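PDB 6F3H: exoribonuclease II, mitochondrial from Candida glabrata, which degrades RNA from its 3' end in mitochondria, as the nuclease component of the mtEXO RNA degradosome. Local coordinates for residues T65-L73 and V130-T138; S172-N181 and Y194-M203. The protein carries 1 engineered substitution. One frame throughout, in Å; residues are numbered along the deposited sequence.

Interaction 1 (T65-L73 and V130-T138); sequences TFAKKDGTL and VSFTLATFT
Lys69 and Ser131 bring the two backbones nearest, 4.5 Å from CA to CA, where the hairpin turn after strand 64-68 meets helix 130-138; the axes of strand 65-68 and the helix pass 8.9 Å apart at 68°. From there Lys69 lays its aliphatic chain over the helix. Its CG stands anti to the backbone N (chi1 -150°), which carries CD on to Ala135, 3.6 Å from that residue's CA, with Ala135 CB close beside the same methylenes. The same CD also comes near Thr138 OG1, a hydroxyl already engaged within the helix: it bonds to Leu134 O (2.6 Å) from above the carbonyl plane, while Thr138 N reaches the same oxygen from the opposite face. Leu134 CD1 lies 3.5 Å from Ala67 O, and Ala67 CB meets Val130 CG1 at 4.0 Å. Ser131 rests its CB against the Lys69 carbonyl, but its OG bonds instead to Gln127 O, one helical turn back. No hydrogen bond crosses this contact. Alongside, Val130 also touches Met51 and Leu134 touches Leu49. The turn joining strands 64-68 and 73-76 is a type I turn with a G1 bulge: Gly71, at a positive phi of 85°, gives its N to Lys68 O, and Lys68 N bonds to Thr72 O. This is the edge hairpin of a five-stranded antiparallel sheet, its turn resting on the long helix 123-159.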
loop_
_atom_site.group_PDB
_atom_site.type_symbol
_atom_site.label_atom_id
_atom_site.label_comp_id
_atom_site.label_asym_id
_atom_site.label_seq_id
_atom_site.Cartn_x
_atom_site.Cartn_y
_atom_site.Cartn_z
ATOM N N THR A 65 -20.482 -16.233 0.199
ATOM C CA THR A 65 -20.699 -17.631 -0.084
ATOM C C THR A 65 -20.198 -17.889 -1.481
ATOM O O THR A 65 -20.572 -17.187 -2.421
ATOM C CB THR A 65 -22.161 -17.996 0.008
ATOM O OG1 THR A 65 -22.721 -17.384 1.178
ATOM C CG2 THR A 65 -22.297 -19.483 0.062
ATOM N N PHE A 66 -19.327 -18.856 -1.601
ATOM C CA PHE A 66 -18.813 -19.258 -2.887
ATOM C C PHE A 66 -19.197 -20.702 -3.119
ATOM O O PHE A 66 -19.327 -21.473 -2.174
ATOM C CB PHE A 66 -17.330 -19.116 -2.934
ATOM C CG PHE A 66 -16.870 -17.778 -2.599
ATOM C CD1 PHE A 66 -16.793 -17.365 -1.285
ATOM C CD2 PHE A 66 -16.502 -16.915 -3.601
ATOM C CE1 PHE A 66 -16.340 -16.106 -0.983
ATOM C CE2 PHE A 66 -16.055 -15.664 -3.316
ATOM C CZ PHE A 66 -15.972 -15.253 -2.001
ATOM N N ALA A 67 -19.359 -21.068 -4.380
ATOM C CA ALA A 67 -19.716 -22.423 -4.739
ATOM C C ALA A 67 -18.580 -23.047 -5.538
ATOM O O ALA A 67 -18.032 -22.413 -6.445
ATOM C CB ALA A 67 -21.011 -22.424 -5.538
ATOM N N LYS A 68 -18.212 -24.279 -5.185
ATOM C CA LYS A 68 -17.240 -25.027 -5.969
ATOM C C LYS A 68 -17.880 -25.759 -7.146
ATOM O O LYS A 68 -19.103 -25.837 -7.309
ATOM C CB LYS A 68 -16.452 -26.055 -5.154
ATOM C CG LYS A 68 -15.597 -25.591 -3.992
ATOM C CD LYS A 68 -14.475 -26.622 -3.819
ATOM C CE LYS A 68 -14.035 -26.824 -2.378
ATOM N NZ LYS A 68 -12.570 -27.145 -2.344
ATOM N N LYS A 69 -16.993 -26.324 -7.964
ATOM C CA LYS A 69 -17.397 -27.130 -9.104
ATOM C C LYS A 69 -18.364 -28.231 -8.686
ATOM O O LYS A 69 -19.330 -28.525 -9.397
ATOM C CB LYS A 69 -16.133 -27.736 -9.701
ATOM C CG LYS A 69 -16.131 -28.010 -11.152
ATOM C CD LYS A 69 -14.668 -28.079 -11.653
ATOM C CE LYS A 69 -13.785 -29.040 -10.829
ATOM N NZ LYS A 69 -12.407 -29.300 -11.388
ATOM N N ASP A 70 -18.141 -28.814 -7.499
ATOM C CA ASP A 70 -18.931 -29.902 -6.932
ATOM C C ASP A 70 -20.279 -29.463 -6.382
ATOM O O ASP A 70 -21.052 -30.315 -5.940
ATOM C CB ASP A 70 -18.141 -30.575 -5.803
ATOM N N GLY A 71 -20.580 -28.175 -6.362
ATOM C CA GLY A 71 -21.801 -27.731 -5.743
ATOM C C GLY A 71 -21.644 -27.539 -4.256
ATOM O O GLY A 71 -22.573 -27.038 -3.602
ATOM N N THR A 72 -20.491 -27.930 -3.710
ATOM C CA THR A 72 -20.179 -27.662 -2.319
ATOM C C THR A 72 -19.852 -26.176 -2.178
ATOM O O THR A 72 -19.107 -25.618 -2.990
ATOM C CB THR A 72 -19.002 -28.550 -1.871
ATOM O OG1 THR A 72 -18.479 -28.105 -0.612
ATOM C CG2 THR A 72 -17.886 -28.548 -2.902
ATOM N N LEU A 73 -20.424 -25.536 -1.155
ATOM C CA LEU A 73 -20.271 -24.110 -0.877
ATOM C C LEU A 73 -19.018 -23.847 -0.044
ATOM O O LEU A 73 -18.461 -24.749 0.589
ATOM C CB LEU A 73 -21.497 -23.553 -0.143
ATOM C CG LEU A 73 -22.861 -23.838 -0.775
ATOM C CD1 LEU A 73 -23.974 -23.106 -0.023
ATOM C CD2 LEU A 73 -22.842 -23.459 -2.240
ATOM N N VAL A 130 -23.808 -23.232 -12.658
ATOM C CA VAL A 130 -22.664 -22.835 -11.857
ATOM C C VAL A 130 -21.549 -23.866 -12.014
ATOM O O VAL A 130 -20.390 -23.526 -12.283
ATOM C CB VAL A 130 -23.092 -22.696 -10.386
ATOM C CG1 VAL A 130 -21.878 -22.685 -9.459
ATOM C CG2 VAL A 130 -23.983 -21.486 -10.198
ATOM N N SER A 131 -21.894 -25.143 -11.907
ATOM C CA SER A 131 -20.858 -26.168 -11.869
ATOM C C SER A 131 -20.210 -26.328 -13.234
ATOM O O SER A 131 -18.982 -26.404 -13.347
ATOM C CB SER A 131 -21.443 -27.489 -11.391
ATOM O OG SER A 131 -22.272 -27.277 -10.263
ATOM N N PHE A 132 -21.031 -26.414 -14.279
ATOM C CA PHE A 132 -20.501 -26.640 -15.615
ATOM C C PHE A 132 -19.611 -25.485 -16.052
ATOM O O PHE A 132 -18.577 -25.686 -16.699
ATOM C CB PHE A 132 -21.632 -26.872 -16.611
ATOM C CG PHE A 132 -21.135 -27.315 -17.941
ATOM C CD1 PHE A 132 -20.419 -28.501 -18.050
ATOM C CD2 PHE A 132 -21.309 -26.536 -19.062
ATOM C CE1 PHE A 132 -19.901 -28.906 -19.252
ATOM C CE2 PHE A 132 -20.803 -26.944 -20.285
ATOM C CZ PHE A 132 -20.101 -28.130 -20.373
ATOM N N THR A 133 -20.011 -24.264 -15.723
ATOM C CA THR A 133 -19.162 -23.105 -15.964
ATOM C C THR A 133 -17.787 -23.272 -15.344
ATOM O O THR A 133 -16.764 -23.170 -16.035
ATOM C CB THR A 133 -19.825 -21.888 -15.387
ATOM O OG1 THR A 133 -21.203 -21.922 -15.758
ATOM C CG2 THR A 133 -19.164 -20.708 -15.942
ATOM N N LEU A 134 -17.747 -23.493 -14.024
ATOM C CA LEU A 134 -16.467 -23.612 -13.339
ATOM C C LEU A 134 -15.657 -24.728 -13.946
ATOM O O LEU A 134 -14.449 -24.587 -14.152
ATOM C CB LEU A 134 -16.671 -23.818 -11.840
ATOM C CG LEU A 134 -17.513 -22.683 -11.246
ATOM C CD1 LEU A 134 -18.086 -22.965 -9.867
ATOM C CD2 LEU A 134 -16.579 -21.520 -11.162
ATOM N N ALA A 135 -16.318 -25.824 -14.298
ATOM C CA ALA A 135 -15.597 -26.930 -14.904
ATOM C C ALA A 135 -14.977 -26.523 -16.237
ATOM O O ALA A 135 -13.798 -26.810 -16.490
ATOM C CB ALA A 135 -16.538 -28.117 -15.086
ATOM N N THR A 136 -15.737 -25.811 -17.078
ATOM C CA THR A 136 -15.239 -25.462 -18.404
ATOM C C THR A 136 -14.005 -24.591 -18.285
ATOM O O THR A 136 -12.964 -24.871 -18.890
ATOM C CB THR A 136 -16.335 -24.759 -19.205
ATOM O OG1 THR A 136 -17.585 -25.411 -18.961
ATOM C CG2 THR A 136 -16.036 -24.805 -20.677
ATOM N N PHE A 137 -14.091 -23.564 -17.450
ATOM C CA PHE A 137 -12.967 -22.668 -17.261
ATOM C C PHE A 137 -11.750 -23.402 -16.749
ATOM O O PHE A 137 -10.628 -23.127 -17.185
ATOM C CB PHE A 137 -13.369 -21.598 -16.283
ATOM C CG PHE A 137 -14.053 -20.466 -16.919
ATOM C CD1 PHE A 137 -13.394 -19.683 -17.839
ATOM C CD2 PHE A 137 -15.389 -20.226 -16.673
ATOM C CE1 PHE A 137 -14.041 -18.614 -18.451
ATOM C CE2 PHE A 137 -16.041 -19.170 -17.288
ATOM C CZ PHE A 137 -15.367 -18.366 -18.177
ATOM N N THR A 138 -11.943 -24.329 -15.809
ATOM C CA THR A 138 -10.808 -25.111 -15.334
ATOM C C THR A 138 -10.206 -25.950 -16.453
ATOM O O THR A 138 -8.982 -25.994 -16.613
ATOM C CB THR A 138 -11.203 -25.989 -14.151
ATOM O OG1 THR A 138 -12.132 -25.289 -13.308
ATOM C CG2 THR A 138 -9.972 -26.312 -13.338
#

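Interaction 2 (S172-N181 and Y194-M203); sequences SLVRIIKNLN and YVRKVIDESM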
loop_
_atom_site.group_PDB
_atom_site.type_symbol
_atom_site.label_atom_id
_atom_site.label_comp_id
_atom_site.label_asym_id
_atom_site.label_seq_id
_atom_site.Cartn_x
_atom_site.Cartn_y
_atom_site.Cartn_z
ATOM N N SER A 172 0.357 -7.291 -17.761
ATOM C CA SER A 172 1.329 -7.275 -18.836
ATOM C C SER A 172 1.890 -8.662 -19.029
ATOM O O SER A 172 2.149 -9.095 -20.153
ATOM C CB SER A 172 2.443 -6.269 -18.520
ATOM O OG SER A 172 1.968 -4.930 -18.572
ATOM N N LEU A 173 2.055 -9.383 -17.934
ATOM C CA LEU A 173 2.622 -10.718 -17.999
ATOM C C LEU A 173 1.665 -11.702 -18.649
ATOM O O LEU A 173 2.036 -12.431 -19.576
ATOM C CB LEU A 173 2.970 -11.165 -16.597
ATOM C CG LEU A 173 3.471 -12.582 -16.575
ATOM C CD1 LEU A 173 4.757 -12.637 -17.369
ATOM C CD2 LEU A 173 3.683 -12.987 -15.138
ATOM N N VAL A 174 0.429 -11.736 -18.170
ATOM C CA VAL A 174 -0.586 -12.570 -18.796
ATOM C C VAL A 174 -0.649 -12.323 -20.297
ATOM O O VAL A 174 -0.661 -13.268 -21.097
ATOM C CB VAL A 174 -1.937 -12.297 -18.131
ATOM C CG1 VAL A 174 -3.029 -12.992 -18.885
ATOM C CG2 VAL A 174 -1.872 -12.747 -16.697
ATOM N N ARG A 175 -0.635 -11.047 -20.701
ATOM C CA ARG A 175 -0.734 -10.721 -22.120
ATOM C C ARG A 175 0.389 -11.380 -22.900
ATOM O O ARG A 175 0.160 -11.982 -23.953
ATOM C CB ARG A 175 -0.694 -9.207 -22.314
ATOM C CG ARG A 175 -2.052 -8.575 -22.240
ATOM C CD ARG A 175 -2.037 -7.091 -22.498
ATOM N NE ARG A 175 -3.028 -6.485 -21.626
ATOM C CZ ARG A 175 -2.720 -5.819 -20.525
ATOM N NH1 ARG A 175 -1.447 -5.648 -20.190
ATOM N NH2 ARG A 175 -3.682 -5.318 -19.767
ATOM N N ILE A 176 1.603 -11.320 -22.367
ATOM C CA ILE A 176 2.733 -11.935 -23.039
ATOM C C ILE A 176 2.506 -13.421 -23.206
ATOM O O ILE A 176 2.823 -14.006 -24.249
ATOM C CB ILE A 176 4.009 -11.656 -22.242
ATOM C CG1 ILE A 176 4.223 -10.156 -22.169
ATOM C CG2 ILE A 176 5.183 -12.401 -22.827
ATOM C CD1 ILE A 176 5.472 -9.790 -21.503
ATOM N N ILE A 177 1.987 -14.065 -22.171
ATOM C CA ILE A 177 1.762 -15.497 -22.259
ATOM C C ILE A 177 0.809 -15.811 -23.399
ATOM O O ILE A 177 1.060 -16.688 -24.227
ATOM C CB ILE A 177 1.224 -16.020 -20.923
ATOM C CG1 ILE A 177 2.252 -15.806 -19.815
ATOM C CG2 ILE A 177 0.915 -17.462 -21.050
ATOM C CD1 ILE A 177 3.600 -16.338 -20.142
ATOM N N LYS A 178 -0.267 -15.050 -23.499
ATOM C CA LYS A 178 -1.235 -15.319 -24.545
ATOM C C LYS A 178 -0.639 -15.093 -25.928
ATOM O O LYS A 178 -0.771 -15.944 -26.814
ATOM C CB LYS A 178 -2.456 -14.433 -24.328
ATOM C CG LYS A 178 -3.393 -14.416 -25.488
ATOM C CD LYS A 178 -4.221 -15.656 -25.474
ATOM C CE LYS A 178 -5.588 -15.403 -26.054
ATOM N NZ LYS A 178 -6.513 -16.478 -25.600
ATOM N N ASN A 179 0.077 -13.982 -26.109
ATOM C CA ASN A 179 0.474 -13.483 -27.421
ATOM C C ASN A 179 1.798 -14.041 -27.892
ATOM O O ASN A 179 2.428 -13.452 -28.776
ATOM C CB ASN A 179 0.541 -11.956 -27.408
ATOM C CG ASN A 179 -0.820 -11.328 -27.273
ATOM O OD1 ASN A 179 -1.817 -11.914 -27.700
ATOM N ND2 ASN A 179 -0.882 -10.140 -26.662
ATOM N N LEU A 180 2.231 -15.166 -27.349
ATOM C CA LEU A 180 3.567 -15.656 -27.619
ATOM C C LEU A 180 3.513 -17.031 -28.254
ATOM O O LEU A 180 2.822 -17.918 -27.747
ATOM C CB LEU A 180 4.394 -15.703 -26.345
ATOM C CG LEU A 180 5.856 -16.021 -26.633
ATOM C CD1 LEU A 180 6.537 -14.894 -27.388
ATOM C CD2 LEU A 180 6.560 -16.240 -25.337
ATOM N N ASN A 181 4.264 -17.198 -29.348
ATOM C CA ASN A 181 4.447 -18.485 -30.013
ATOM C C ASN A 181 5.828 -19.034 -29.673
ATOM O O ASN A 181 6.849 -18.452 -30.059
ATOM C CB ASN A 181 4.299 -18.357 -31.531
ATOM C CG ASN A 181 4.905 -19.552 -32.287
ATOM O OD1 ASN A 181 6.001 -19.465 -32.837
ATOM N ND2 ASN A 181 4.200 -20.674 -32.287
ATOM N N TYR A 194 12.069 -11.402 -31.775
ATOM C CA TYR A 194 10.652 -11.716 -31.705
ATOM C C TYR A 194 10.120 -11.487 -30.308
ATOM O O TYR A 194 9.137 -10.761 -30.109
ATOM C CB TYR A 194 10.424 -13.165 -32.108
ATOM C CG TYR A 194 9.042 -13.676 -31.779
ATOM C CD1 TYR A 194 7.914 -13.051 -32.288
ATOM C CD2 TYR A 194 8.860 -14.806 -30.999
ATOM C CE1 TYR A 194 6.637 -13.523 -32.016
ATOM C CE2 TYR A 194 7.581 -15.293 -30.722
ATOM C CZ TYR A 194 6.472 -14.645 -31.235
ATOM O OH TYR A 194 5.190 -15.102 -30.981
ATOM N N VAL A 195 10.806 -12.047 -29.322
ATOM C CA VAL A 195 10.336 -11.931 -27.957
ATOM C C VAL A 195 10.230 -10.468 -27.570
ATOM O O VAL A 195 9.193 -10.005 -27.076
ATOM C CB VAL A 195 11.277 -12.695 -27.029
ATOM C CG1 VAL A 195 10.793 -12.563 -25.605
ATOM C CG2 VAL A 195 11.388 -14.135 -27.514
ATOM N N ARG A 196 11.290 -9.703 -27.829
ATOM C CA ARG A 196 11.224 -8.291 -27.504
ATOM C C ARG A 196 10.104 -7.623 -28.280
ATOM O O ARG A 196 9.461 -6.694 -27.772
ATOM C CB ARG A 196 12.571 -7.624 -27.773
ATOM C CG ARG A 196 13.491 -7.595 -26.552
ATOM C CD ARG A 196 14.964 -7.504 -26.943
ATOM N NE ARG A 196 15.742 -8.656 -26.478
ATOM N N LYS A 197 9.808 -8.121 -29.483
ATOM C CA LYS A 197 8.665 -7.591 -30.210
ATOM C C LYS A 197 7.372 -7.880 -29.459
ATOM O O LYS A 197 6.487 -7.021 -29.390
ATOM C CB LYS A 197 8.613 -8.157 -31.632
ATOM N N VAL A 198 7.256 -9.069 -28.854
ATOM C CA VAL A 198 5.999 -9.412 -28.189
ATOM C C VAL A 198 5.834 -8.633 -26.900
ATOM O O VAL A 198 4.707 -8.299 -26.503
ATOM C CB VAL A 198 5.898 -10.919 -27.912
ATOM C CG1 VAL A 198 4.455 -11.281 -27.580
ATOM C CG2 VAL A 198 6.403 -11.717 -29.097
ATOM N N ILE A 199 6.940 -8.344 -26.221
ATOM C CA ILE A 199 6.855 -7.638 -24.955
ATOM C C ILE A 199 6.400 -6.204 -25.168
ATOM O O ILE A 199 5.411 -5.756 -24.577
ATOM C CB ILE A 199 8.212 -7.662 -24.245
ATOM C CG1 ILE A 199 8.630 -9.083 -23.902
ATOM C CG2 ILE A 199 8.147 -6.786 -23.025
ATOM C CD1 ILE A 199 10.040 -9.151 -23.326
ATOM N N ASP A 200 7.110 -5.463 -26.023
ATOM C CA ASP A 200 6.679 -4.106 -26.314
ATOM C C ASP A 200 5.264 -4.112 -26.872
ATOM O O ASP A 200 4.429 -3.304 -26.461
ATOM C CB ASP A 200 7.658 -3.435 -27.277
ATOM N N GLU A 201 4.947 -5.090 -27.727
ATOM C CA GLU A 201 3.615 -5.210 -28.315
ATOM C C GLU A 201 2.539 -5.512 -27.284
ATOM O O GLU A 201 1.352 -5.484 -27.632
ATOM C CB GLU A 201 3.582 -6.291 -29.408
ATOM N N SER A 202 2.911 -5.833 -26.042
ATOM C CA SER A 202 1.900 -6.049 -25.015
ATOM C C SER A 202 1.042 -4.808 -24.765
ATOM O O SER A 202 -0.044 -4.935 -24.185
ATOM C CB SER A 202 2.561 -6.497 -23.712
ATOM O OG SER A 202 1.821 -6.045 -22.595
HETATM N N MSE A 203 1.489 -3.621 -25.193
HETATM C CA MSE A 203 0.757 -2.361 -24.973
HETATM C C MSE A 203 -0.172 -1.986 -26.158
HETATM O O MSE A 203 0.320 -1.618 -27.221
HETATM C CB MSE A 203 1.747 -1.216 -24.720
HETATM C CG MSE A 203 2.947 -1.516 -23.804
HETATM SE SE MSE A 203 2.766 -2.844 -22.367
HETATM C CE MSE A 203 4.114 -2.207 -21.101
#
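Tyr194 points its ring at the chain that leaves helix 170-178, and its hydroxyl takes the one hydrogen bond between the segments: Asn181 N to Tyr194 OH, 2.8 Å and fairly straight at 158°. The donor lies at the ring edge, in the ring plane. With CG anti to the backbone N (chi1 167°), the ring swings out toward Leu180 and Asn181, while Val198 CG2, one turn on, sits at one face, offset toward the rim. Leu180 comes in at a slant to the ring and places CD1 3.5 Å from Tyr194 CE2. The same methyl meets Val198 CG2 at 3.6 Å, the two side chains crossing at about a right angle. The other branch of Val198, CG1, lies against Asn179 O and the Asn179 side chain.

Helix 170-178, the short helix 182-186 and helix 193-200 follow one another, and the third packs back against the first, running in a roughly opposite direction at a marked slant. Asn181 caps helix 182-186 through an OD1 bond to Glu184 N and is therefore gripped twice, by its backbone N and by its side chain. Further along the second helix, Ile176 and Ile199 cross obliquely, CD1 to CG1 at 4.0 Å, and Ile176 and Leu180 both reach Ile155 of helix 123-159. At the far end, Ser202 turns toward the first helix and packs between Ser172 and Arg175. Arg175 CD lies 3.4 Å from Ser202 O. The Ser202 hydroxyl is near the guanidinium plane, but its OG is 4.1 Å from Arg175 NH1, too far for a bond; Arg175 NH2 is hydrogen-bonded to Lys208 O, and Ser172 OG to Asn169 ND2.

Helix 123-159 joins the two contacts: interaction 1 is made by its early turns, while interaction 2 rests on Ile155 near its other end. Helix 212-226 also lies against one segment of each, touching Thr138 and, on the side of helix 170-178 turned away from interaction 2, Ile177. Both are partly buried, and neither lies at the magnesium site. The centres of interactions 1 and 2 are about 31 Å apart and their nearest atoms about 11 Å. Interaction 1 sets a hairpin turn and strand against a helix, buries 305 Å² and relies on packing alone. Interaction 2 sets a helix and the loop leaving it against a second helix, buries 493 Å², and adds a backbone-to-tyrosine hydrogen bond to a small aliphatic interior.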